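Local atomic coordinates of glycinin A3B4 subunit (Glycine max, PDB entry 2D5F), a protein that serves as an 11S seed storage globulin of soybean, probably laid down as a nitrogen and amino-acid reserve, and assembles into hexamers. Residues S48-N53 against A143-D148; I69-G74 against E139-I144. All coordinates share one frame; numbering follows the deposited sequence.

Contact 1. Residues S48-N53 against A143-D148; sequences SKRTLN and AISLLD. With CO3 (carbonate ion), chain E.
Arg50 lays its guanidinium over Ser145, and CB of Ser145 sits 3.5 Å above the guanidinium plane, offset toward its rim. At the edge of the same group is the carbonate ion. Arg50 NH2 gives a hydrogen bond of 2.6 Å to carbonate O2, with an N-H...O angle of 150°. The first torsion sets CG of Arg50 opposite the carbonyl carbon (chi1 -71°), and the chain then runs extended to NE. This carries the charged end back along residues 48-53, near Ser48 OG and over Ser145 CB. NE makes a weak bond to Ser48 OG. Leu147 CD1 adds an apolar contact, 3.8 Å from Ser48 CB, and also approaches Arg50 NH1. On the other face of the sheet, Lys49 CG lies 4.0 Å from Ile144 CD1, and the extended lysine chain then leads away.

The backbones form an antiparallel pair. Ser48 with Ser145 and Arg50 with Ala143 are hydrogen-bonded pairs, and Lys49 with Ile144 is the non-hydrogen-bonded pair between them. Ser145 N reaches Ser48 O at 2.7 Å, and Arg50 N reaches Ala143 O at 2.8 Å. These strands, 46-52 and 141-147, are neighbours in a sheet of the N-terminal cupin beta-barrel. Ser48, Arg50, Ala143 and Ser145 share the face that turns to the carbonate pocket.

Further out, Gln67 OE1 is hydrogen-bonded to both Arg50 NH1 and Ser145 OG and probably helps fix the rotation of the guanidinium beside the anion. His58, Tyr131 and Thr133 also hydrogen-bond the carbonate, which was probably taken up from the crystallisation liquor. Ile30 of strand 28-32 packs against Ser48 and Arg50, while Ile69 touches Arg50, Ala143 and Ser145.

Contact 2. Residues I69-G74 against E139-I144; sequences IIVVQG and EPVVAI
Two successive residues, Val72 and Gln73, stand opposite the single residue Val142. Val72 N bonds Val142 O at 2.8 Å, and Gln73 N adds a weak bond to the same oxygen. Val72 holds CG2 between its backbone N and carbonyl carbon (chi1 -57°), which pushes this methyl 3.5 Å from Val142 CG1, a tight contact. CG2 also reaches Ile144 CD1. Gln73 has CG opposite its backbone N (chi1 -171°) and stays extended, crossing the Glu139 side chain. Its CG lies 3.4 Å from Glu139 OE1, and the amide and carboxylate planes are only 13° apart. An alanine in place of Gln73 is likely to leave a gap beside Glu139 and Pro140, because everything beyond CB would be missing. The side chains of Ile70 and Ile144 run alongside each other in the same direction, with Ile70 CG2 near Ile144 CB. On the opposite face, Ile69 CG2 touches Ala143 CB at 3.5 Å. Gly74 has backbone angles at which a side chain would collide with the preceding carbonyl, and it would also strike Pro140 O. The extra residue shifts the register by one between Val71 and Gln73: a classic beta bulge in the antiparallel sheet of a cupin barrel.

How the contacts relate
The two contacts lie side by side in one antiparallel sheet of the N-terminal cupin domain, their centres about 8 Å apart. Strand 141-147 belongs to both, with strand 46-52 on one edge and strand 67-73 on the other. Along the chain the order is 48-53, 69-74, then the shared strand, which inserts between the two earlier ones. Both share Ala143 and Ile144. Lys49 CE and Val142 CG1, 3.7 Å apart, pack on one face of the sheet and join the contacts. Contact 1 is more central and reaches the carbonate pocket through Arg50 and the shared Ala143. Contact 2 extends toward the strand ends, and its Val72 and Ile144 meet strand 390-395 of the C-terminal cupin region.

Contact 1. Residues S48-N53 against A143-D148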
loop_
_atom_site.group_PDB
_atom_site.type_symbol
_atom_site.label_atom_id
_atom_site.label_comp_id
_atom_site.label_asym_id
_atom_site.label_seq_id
_atom_site.Cartn_x
_atom_site.Cartn_y
_atom_site.Cartn_z
ATOM N N SER B 48 13.519 26.789 -14.529
ATOM C CA SER B 48 13.423 28.211 -14.242
ATOM C C SER B 48 14.434 28.600 -13.164
ATOM O O SER B 48 14.497 27.972 -12.111
ATOM C CB SER B 48 12.005 28.530 -13.772
ATOM O OG SER B 48 11.911 29.846 -13.269
ATOM N N LYS B 49 15.230 29.628 -13.439
ATOM C CA LYS B 49 16.228 30.114 -12.488
ATOM C C LYS B 49 15.690 31.395 -11.861
ATOM O O LYS B 49 15.389 32.353 -12.564
ATOM C CB LYS B 49 17.541 30.400 -13.207
ATOM C CG LYS B 49 18.657 30.881 -12.303
ATOM C CD LYS B 49 19.932 31.081 -13.110
ATOM C CE LYS B 49 21.058 31.622 -12.248
ATOM N NZ LYS B 49 22.269 31.932 -13.067
ATOM N N ARG B 50 15.563 31.410 -10.540
ATOM C CA ARG B 50 15.026 32.581 -9.857
ATOM C C ARG B 50 16.035 33.258 -8.954
ATOM O O ARG B 50 16.797 32.600 -8.242
ATOM C CB ARG B 50 13.788 32.196 -9.045
ATOM C CG ARG B 50 12.581 31.866 -9.909
ATOM C CD ARG B 50 11.569 30.994 -9.177
ATOM N NE ARG B 50 10.823 30.174 -10.126
ATOM C CZ ARG B 50 10.194 29.047 -9.819
ATOM N NH1 ARG B 50 9.547 28.377 -10.761
ATOM N NH2 ARG B 50 10.212 28.588 -8.576
ATOM N N THR B 51 16.042 34.584 -8.996
ATOM C CA THR B 51 16.951 35.352 -8.167
ATOM C C THR B 51 16.172 36.343 -7.329
ATOM O O THR B 51 15.404 37.147 -7.851
ATOM C CB THR B 51 17.983 36.121 -9.014
ATOM O OG1 THR B 51 18.788 35.187 -9.744
ATOM C CG2 THR B 51 18.890 36.957 -8.116
ATOM N N LEU B 52 16.350 36.253 -6.018
ATOM C CA LEU B 52 15.690 37.163 -5.099
ATOM C C LEU B 52 16.786 38.065 -4.572
ATOM O O LEU B 52 17.715 37.602 -3.914
ATOM C CB LEU B 52 15.057 36.407 -3.927
ATOM C CG LEU B 52 13.776 35.593 -4.136
ATOM C CD1 LEU B 52 13.937 34.627 -5.297
ATOM C CD2 LEU B 52 13.455 34.846 -2.846
ATOM N N ASN B 53 16.693 39.348 -4.881
ATOM C CA ASN B 53 17.683 40.293 -4.399
ATOM C C ASN B 53 17.428 40.548 -2.916
ATOM O O ASN B 53 16.477 40.012 -2.342
ATOM C CB ASN B 53 17.592 41.587 -5.207
ATOM C CG ASN B 53 18.108 41.419 -6.626
ATOM O OD1 ASN B 53 17.682 42.117 -7.545
ATOM N ND2 ASN B 53 19.045 40.496 -6.807
ATOM N N ALA B 143 18.071 30.330 -7.064
ATOM C CA ALA B 143 17.523 28.981 -7.033
ATOM C C ALA B 143 17.192 28.480 -8.433
ATOM O O ALA B 143 16.789 29.255 -9.306
ATOM C CB ALA B 143 16.279 28.951 -6.156
ATOM N N ILE B 144 17.375 27.180 -8.645
ATOM C CA ILE B 144 17.078 26.568 -9.937
ATOM C C ILE B 144 15.933 25.582 -9.752
ATOM O O ILE B 144 16.051 24.604 -9.012
ATOM C CB ILE B 144 18.310 25.828 -10.528
ATOM C CG1 ILE B 144 19.294 26.837 -11.139
ATOM C CG2 ILE B 144 17.867 24.865 -11.619
ATOM C CD1 ILE B 144 19.945 27.758 -10.140
ATOM N N SER B 145 14.830 25.842 -10.441
ATOM C CA SER B 145 13.657 25.002 -10.319
ATOM C C SER B 145 13.371 24.079 -11.493
ATOM O O SER B 145 13.333 24.504 -12.643
ATOM C CB SER B 145 12.425 25.874 -10.066
ATOM O OG SER B 145 11.258 25.075 -10.017
ATOM N N LEU B 146 13.174 22.802 -11.183
ATOM C CA LEU B 146 12.824 21.820 -12.191
ATOM C C LEU B 146 11.294 21.811 -12.189
ATOM O O LEU B 146 10.675 21.446 -11.183
ATOM C CB LEU B 146 13.361 20.432 -11.804
ATOM C CG LEU B 146 13.239 19.283 -12.823
ATOM C CD1 LEU B 146 11.769 18.878 -13.035
ATOM C CD2 LEU B 146 13.873 19.712 -14.140
ATOM N N LEU B 147 10.697 22.259 -13.291
ATOM C CA LEU B 147 9.242 22.292 -13.432
ATOM C C LEU B 147 8.812 20.987 -14.106
ATOM O O LEU B 147 8.923 20.836 -15.321
ATOM C CB LEU B 147 8.801 23.496 -14.281
ATOM C CG LEU B 147 8.776 24.910 -13.665
ATOM C CD1 LEU B 147 10.130 25.286 -13.123
ATOM C CD2 LEU B 147 8.350 25.919 -14.727
ATOM N N ASP B 148 8.330 20.043 -13.307
ATOM C CA ASP B 148 7.912 18.742 -13.816
ATOM C C ASP B 148 6.549 18.804 -14.516
ATOM O O ASP B 148 5.573 18.224 -14.044
ATOM C CB ASP B 148 7.891 17.743 -12.652
ATOM C CG ASP B 148 7.684 16.306 -13.105
ATOM O OD1 ASP B 148 8.018 15.977 -14.265
ATOM O OD2 ASP B 148 7.196 15.500 -12.287
HETATM C C CO3 E . 11.421 30.751 -5.702
HETATM O O1 CO3 E . 10.914 31.775 -5.142
HETATM O O2 CO3 E . 10.692 30.036 -6.473
HETATM O O3 CO3 E . 12.656 30.449 -5.484
#

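Contact 2. Residues I69-G74 against E139-I144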
loop_
_atom_site.group_PDB
_atom_site.type_symbol
_atom_site.label_atom_id
_atom_site.label_comp_id
_atom_site.label_asym_id
_atom_site.label_seq_id
_atom_site.Cartn_x
_atom_site.Cartn_y
_atom_site.Cartn_z
ATOM N N ILE B 69 13.227 22.394 -6.397
ATOM C CA ILE B 69 14.146 23.519 -6.461
ATOM C C ILE B 69 15.415 23.312 -5.644
ATOM O O ILE B 69 15.374 22.780 -4.534
ATOM C CB ILE B 69 13.459 24.785 -5.931
ATOM C CG1 ILE B 69 12.085 24.938 -6.584
ATOM C CG2 ILE B 69 14.318 26.013 -6.210
ATOM C CD1 ILE B 69 11.209 25.977 -5.916
ATOM N N ILE B 70 16.547 23.716 -6.205
ATOM C CA ILE B 70 17.796 23.632 -5.473
ATOM C C ILE B 70 18.282 25.066 -5.303
ATOM O O ILE B 70 18.354 25.826 -6.267
ATOM C CB ILE B 70 18.879 22.791 -6.198
ATOM C CG1 ILE B 70 20.124 22.719 -5.304
ATOM C CG2 ILE B 70 19.211 23.383 -7.560
ATOM C CD1 ILE B 70 21.186 21.760 -5.772
ATOM N N VAL B 71 18.560 25.440 -4.062
ATOM C CA VAL B 71 19.042 26.778 -3.754
ATOM C C VAL B 71 20.544 26.732 -3.922
ATOM O O VAL B 71 21.224 26.035 -3.174
ATOM C CB VAL B 71 18.724 27.173 -2.299
ATOM C CG1 VAL B 71 19.204 28.584 -2.029
ATOM C CG2 VAL B 71 17.237 27.061 -2.041
ATOM N N VAL B 72 21.066 27.464 -4.900
ATOM C CA VAL B 72 22.500 27.461 -5.135
ATOM C C VAL B 72 23.229 28.652 -4.516
ATOM O O VAL B 72 24.453 28.708 -4.556
ATOM C CB VAL B 72 22.826 27.393 -6.649
ATOM C CG1 VAL B 72 22.173 26.151 -7.264
ATOM C CG2 VAL B 72 22.360 28.657 -7.354
ATOM N N GLN B 73 22.492 29.594 -3.933
ATOM C CA GLN B 73 23.126 30.756 -3.313
ATOM C C GLN B 73 22.199 31.517 -2.373
ATOM O O GLN B 73 21.032 31.753 -2.692
ATOM C CB GLN B 73 23.634 31.736 -4.381
ATOM C CG GLN B 73 24.497 32.867 -3.811
ATOM C CD GLN B 73 24.848 33.936 -4.839
ATOM O OE1 GLN B 73 24.187 34.975 -4.932
ATOM N NE2 GLN B 73 25.884 33.678 -5.622
ATOM N N GLY B 74 22.730 31.905 -1.220
ATOM C CA GLY B 74 21.945 32.669 -0.268
ATOM C C GLY B 74 21.119 31.887 0.731
ATOM O O GLY B 74 21.267 30.669 0.882
ATOM N N GLU B 139 23.303 38.688 0.542
ATOM C CA GLU B 139 23.535 38.349 -0.850
ATOM C C GLU B 139 22.221 37.868 -1.466
ATOM O O GLU B 139 21.298 37.461 -0.758
ATOM C CB GLU B 139 24.612 37.268 -0.971
ATOM C CG GLU B 139 24.181 35.876 -0.560
ATOM C CD GLU B 139 25.311 34.870 -0.689
ATOM O OE1 GLU B 139 26.066 34.955 -1.682
ATOM O OE2 GLU B 139 25.442 33.993 0.191
ATOM N N PRO B 140 22.111 37.926 -2.796
ATOM C CA PRO B 140 20.875 37.481 -3.440
ATOM C C PRO B 140 20.684 35.973 -3.376
ATOM O O PRO B 140 21.647 35.213 -3.321
ATOM C CB PRO B 140 21.034 37.991 -4.870
ATOM C CG PRO B 140 22.514 37.916 -5.082
ATOM C CD PRO B 140 23.059 38.465 -3.786
ATOM N N VAL B 141 19.430 35.545 -3.353
ATOM C CA VAL B 141 19.136 34.124 -3.333
ATOM C C VAL B 141 18.996 33.686 -4.778
ATOM O O VAL B 141 18.265 34.308 -5.553
ATOM C CB VAL B 141 17.817 33.812 -2.596
ATOM C CG1 VAL B 141 17.361 32.390 -2.920
ATOM C CG2 VAL B 141 18.012 33.977 -1.089
ATOM N N VAL B 142 19.720 32.635 -5.143
ATOM C CA VAL B 142 19.644 32.094 -6.490
ATOM C C VAL B 142 19.174 30.640 -6.389
ATOM O O VAL B 142 19.789 29.822 -5.701
ATOM C CB VAL B 142 21.012 32.150 -7.200
ATOM C CG1 VAL B 142 20.897 31.549 -8.586
ATOM C CG2 VAL B 142 21.496 33.606 -7.285
ATOM N N ALA B 143 18.071 30.330 -7.064
ATOM C CA ALA B 143 17.523 28.981 -7.033
ATOM C C ALA B 143 17.192 28.480 -8.433
ATOM O O ALA B 143 16.789 29.255 -9.306
ATOM C CB ALA B 143 16.279 28.951 -6.156
ATOM N N ILE B 144 17.375 27.180 -8.645
ATOM C CA ILE B 144 17.078 26.568 -9.937
ATOM C C ILE B 144 15.933 25.582 -9.752
ATOM O O ILE B 144 16.051 24.604 -9.012
ATOM C CB ILE B 144 18.310 25.828 -10.528
ATOM C CG1 ILE B 144 19.294 26.837 -11.139
ATOM C CG2 ILE B 144 17.867 24.865 -11.619
ATOM C CD1 ILE B 144 19.945 27.758 -10.140
#